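Side-chain contact in axin interactor, dorsalization associated protein (Danio rerio, PDB 2QZQ), which acts as a ventralizing factor in the embryo by binding axin, disrupting axin homodimerization and so inhibiting axin-mediated JNK activation: residues I23-A28 with F88-Y93. Sequence-based numbering, arbitrary orientation.
Sequences IGLKDA and FEFKHY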
ATOM      1  N   ILE A  23      -6.026  -6.597  -4.730  1.00 14.67           N
ATOM      2  CA  ILE A  23      -4.703  -6.872  -5.247  1.00 13.87           C
ATOM      3  C   ILE A  23      -4.746  -8.154  -6.073  1.00 14.82           C
ATOM      4  O   ILE A  23      -5.285  -9.186  -5.627  1.00 15.05           O
ATOM      5  CB  ILE A  23      -3.610  -6.899  -4.127  1.00 13.91           C
ATOM      6  CG1 ILE A  23      -2.198  -7.051  -4.744  1.00 11.53           C
ATOM      7  CG2 ILE A  23      -3.865  -7.987  -3.095  1.00 12.67           C
ATOM      8  CD1 ILE A  23      -1.070  -6.989  -3.674  1.00 12.19           C
ATOM      9  N   GLY A  24      -4.209  -8.065  -7.286  1.00 14.43           N
ATOM     10  CA  GLY A  24      -4.036  -9.208  -8.170  1.00 15.02           C
ATOM     11  C   GLY A  24      -2.725  -9.910  -7.882  1.00 15.59           C
ATOM     12  O   GLY A  24      -1.653  -9.268  -7.802  1.00 16.17           O
ATOM     13  N   LEU A  25      -2.807 -11.225  -7.717  1.00 15.75           N
ATOM     14  CA  LEU A  25      -1.631 -12.065  -7.499  1.00 15.48           C
ATOM     15  C   LEU A  25      -1.894 -13.422  -8.157  1.00 16.78           C
ATOM     16  O   LEU A  25      -3.013 -13.940  -8.110  1.00 15.87           O
ATOM     17  CB  LEU A  25      -1.356 -12.227  -5.989  1.00 15.89           C
ATOM     18  CG  LEU A  25      -1.031 -10.990  -5.131  1.00 14.80           C
ATOM     19  CD1 LEU A  25      -1.166 -11.282  -3.610  1.00 15.48           C
ATOM     20  CD2 LEU A  25       0.349 -10.451  -5.408  1.00 13.80           C
ATOM     21  N   LYS A  26      -0.887 -13.994  -8.807  1.00 17.11           N
ATOM     22  CA  LYS A  26      -1.098 -15.259  -9.513  1.00 20.00           C
ATOM     23  C   LYS A  26      -1.607 -16.327  -8.532  1.00 19.28           C
ATOM     24  O   LYS A  26      -2.384 -17.190  -8.888  1.00 19.03           O
ATOM     25  CB  LYS A  26       0.209 -15.740 -10.164  1.00 20.76           C
ATOM     26  CG  LYS A  26       0.583 -15.019 -11.456  1.00 26.88           C
ATOM     27  CD  LYS A  26       2.097 -14.723 -11.550  1.00 32.54           C
ATOM     28  CE  LYS A  26       2.890 -15.786 -12.298  1.00 35.95           C
ATOM     29  NZ  LYS A  26       4.021 -15.131 -13.071  1.00 35.70           N
ATOM     30  N   ASP A  27      -1.174 -16.218  -7.292  1.00 19.13           N
ATOM     31  CA  ASP A  27      -1.473 -17.214  -6.259  1.00 18.66           C
ATOM     32  C   ASP A  27      -2.281 -16.555  -5.136  1.00 17.91           C
ATOM     33  O   ASP A  27      -2.189 -16.981  -3.992  1.00 16.86           O
ATOM     34  CB  ASP A  27      -0.168 -17.832  -5.725  1.00 19.01           C
ATOM     35  CG  ASP A  27       0.852 -16.783  -5.290  1.00 21.68           C
ATOM     36  OD1 ASP A  27       0.579 -15.560  -5.431  1.00 22.37           O
ATOM     37  OD2 ASP A  27       1.935 -17.179  -4.805  1.00 21.85           O
ATOM     38  N   ALA A  28      -3.100 -15.537  -5.473  1.00 16.78           N
ATOM     39  CA  ALA A  28      -3.857 -14.773  -4.454  1.00 16.50           C
ATOM     40  C   ALA A  28      -4.619 -15.678  -3.478  1.00 16.47           C
ATOM     41  O   ALA A  28      -4.487 -15.542  -2.269  1.00 16.04           O
ATOM     42  CB  ALA A  28      -4.846 -13.789  -5.117  1.00 16.57           C
ATOM     43  N   PHE A  88       3.104   0.018  -0.128  1.00 15.20           N
ATOM     44  CA  PHE A  88       2.052  -0.924   0.162  1.00 14.97           C
ATOM     45  C   PHE A  88       2.756  -2.263   0.116  1.00 15.35           C
ATOM     46  O   PHE A  88       3.260  -2.640  -0.942  1.00 14.57           O
ATOM     47  CB  PHE A  88       0.957  -0.888  -0.918  1.00 15.76           C
ATOM     48  CG  PHE A  88       0.442   0.492  -1.179  1.00 16.21           C
ATOM     49  CD1 PHE A  88      -0.675   0.967  -0.518  1.00 16.88           C
ATOM     50  CD2 PHE A  88       1.138   1.348  -2.035  1.00 18.97           C
ATOM     51  CE1 PHE A  88      -1.130   2.289  -0.735  1.00 20.67           C
ATOM     52  CE2 PHE A  88       0.689   2.637  -2.256  1.00 19.48           C
ATOM     53  CZ  PHE A  88      -0.427   3.114  -1.589  1.00 18.53           C
ATOM     54  N   GLU A  89       2.867  -2.904   1.276  1.00 15.01           N
ATOM     55  CA  GLU A  89       3.537  -4.216   1.388  1.00 15.51           C
ATOM     56  C   GLU A  89       2.474  -5.252   1.673  1.00 15.23           C
ATOM     57  O   GLU A  89       1.770  -5.127   2.657  1.00 15.81           O
ATOM     58  CB  GLU A  89       4.531  -4.220   2.534  1.00 14.98           C
ATOM     59  CG  GLU A  89       5.732  -3.306   2.325  1.00 16.75           C
ATOM     60  CD  GLU A  89       6.643  -3.321   3.525  1.00 19.84           C
ATOM     61  OE1 GLU A  89       6.304  -2.654   4.529  1.00 21.89           O
ATOM     62  OE2 GLU A  89       7.671  -4.015   3.462  1.00 20.29           O
ATOM     63  N   PHE A  90       2.382  -6.256   0.807  1.00 15.08           N
ATOM     64  CA  PHE A  90       1.423  -7.326   0.956  1.00 15.52           C
ATOM     65  C   PHE A  90       2.066  -8.421   1.796  1.00 15.55           C
ATOM     66  O   PHE A  90       3.135  -8.933   1.459  1.00 14.94           O
ATOM     67  CB  PHE A  90       1.010  -7.862  -0.398  1.00 15.67           C
ATOM     68  CG  PHE A  90       0.065  -9.035  -0.325  1.00 15.73           C
ATOM     69  CD1 PHE A  90      -1.297  -8.838  -0.334  1.00 14.17           C
ATOM     70  CD2 PHE A  90       0.568 -10.343  -0.233  1.00 13.72           C
ATOM     71  CE1 PHE A  90      -2.166  -9.944  -0.264  1.00 17.24           C
ATOM     72  CE2 PHE A  90      -0.264 -11.423  -0.163  1.00 14.81           C
ATOM     73  CZ  PHE A  90      -1.647 -11.230  -0.186  1.00 15.85           C
ATOM     74  N   LYS A  91       1.410  -8.728   2.918  1.00 15.84           N
ATOM     75  CA  LYS A  91       1.924  -9.694   3.885  1.00 15.78           C
ATOM     76  C   LYS A  91       0.931 -10.824   4.087  1.00 16.10           C
ATOM     77  O   LYS A  91      -0.279 -10.639   3.942  1.00 16.51           O
ATOM     78  CB  LYS A  91       2.201  -8.983   5.194  1.00 15.78           C
ATOM     79  CG  LYS A  91       3.394  -7.977   5.089  1.00 16.57           C
ATOM     80  CD  LYS A  91       3.630  -7.275   6.388  1.00 15.54           C
ATOM     81  CE  LYS A  91       4.648  -6.169   6.254  1.00 17.42           C
ATOM     82  NZ  LYS A  91       4.709  -5.390   7.532  1.00 18.08           N
ATOM     83  N   HIS A  92       1.450 -12.002   4.442  1.00 16.16           N
ATOM     84  CA  HIS A  92       0.624 -13.187   4.572  1.00 15.41           C
ATOM     85  C   HIS A  92       1.351 -14.200   5.467  1.00 15.70           C
ATOM     86  O   HIS A  92       2.586 -14.118   5.675  1.00 15.17           O
ATOM     87  CB  HIS A  92       0.224 -13.771   3.194  1.00 15.47           C
ATOM     88  CG  HIS A  92       1.372 -14.352   2.413  1.00 17.33           C
ATOM     89  ND1 HIS A  92       2.459 -13.603   2.004  1.00 22.09           N
ATOM     90  CD2 HIS A  92       1.613 -15.613   1.992  1.00 18.11           C
ATOM     91  CE1 HIS A  92       3.316 -14.381   1.369  1.00 20.21           C
ATOM     92  NE2 HIS A  92       2.822 -15.603   1.340  1.00 23.43           N
ATOM     93  N   TYR A  93       0.563 -15.131   5.992  1.00 15.32           N
ATOM     94  CA  TYR A  93       1.074 -16.144   6.922  1.00 16.79           C
ATOM     95  C   TYR A  93       1.561 -17.345   6.135  1.00 16.06           C
ATOM     96  O   TYR A  93       0.792 -17.919   5.373  1.00 16.33           O
ATOM     97  CB  TYR A  93      -0.065 -16.598   7.857  1.00 17.00           C
ATOM     98  CG  TYR A  93       0.351 -17.724   8.795  1.00 17.49           C
ATOM     99  CD1 TYR A  93       1.188 -17.462   9.871  1.00 18.15           C
ATOM    100  CD2 TYR A  93      -0.082 -19.036   8.581  1.00 18.89           C
ATOM    101  CE1 TYR A  93       1.585 -18.486  10.760  1.00 18.25           C
ATOM    102  CE2 TYR A  93       0.297 -20.063   9.460  1.00 20.26           C
ATOM    103  CZ  TYR A  93       1.137 -19.782  10.536  1.00 18.03           C
ATOM    104  OH  TYR A  93       1.536 -20.788  11.410  1.00 20.20           O
TER
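Phe-90 extends from strand 85-94 toward Ile-23 and Leu-25. At the root of its side chain, CB of Phe-90 lies 4.0 Å from CD1 of Ile-23. CG stands anti to the backbone N (chi1 177°), which carries the ring off the strand and across to the other segment. In the ring, CD1 of Phe-90 is 3.8 Å from CD1 of Ile-23, and CE1 of Phe-90 is 3.8 Å from CG2 of Ile-23. Two separate branches of Ile-23 thus meet these ring atoms, CD1 approaching obliquely. Ile-23 is near the end of strand 15-24 of the C2-type C-terminal domain, a beta sandwich, and Leu-25 is in the turn just beyond it; with 8.7 Å between the CA atoms of Ile-23 and Phe-90 and no hydrogen bond between the segments, the contact is packing through the buried interior. CD1 of Leu-25 lies over one face of the ring, displaced toward the rim and nearest CZ of Phe-90 at 3.5 Å; CE1 is shared between this methyl and CG2 of Ile-23. This is a CH-pi contact: CD1 of Leu-25 lies 3.6 Å from the centroid of the Phe-90 ring, 16° off its normal. Leu-25 opens a type I turn closed by the bond from Ala-28 N to Leu-25 O. Ile-65 of strand 64-72 touches both Ile-23 and Phe-90, while Pro-34 of strand 34-41 also packs against Phe-90.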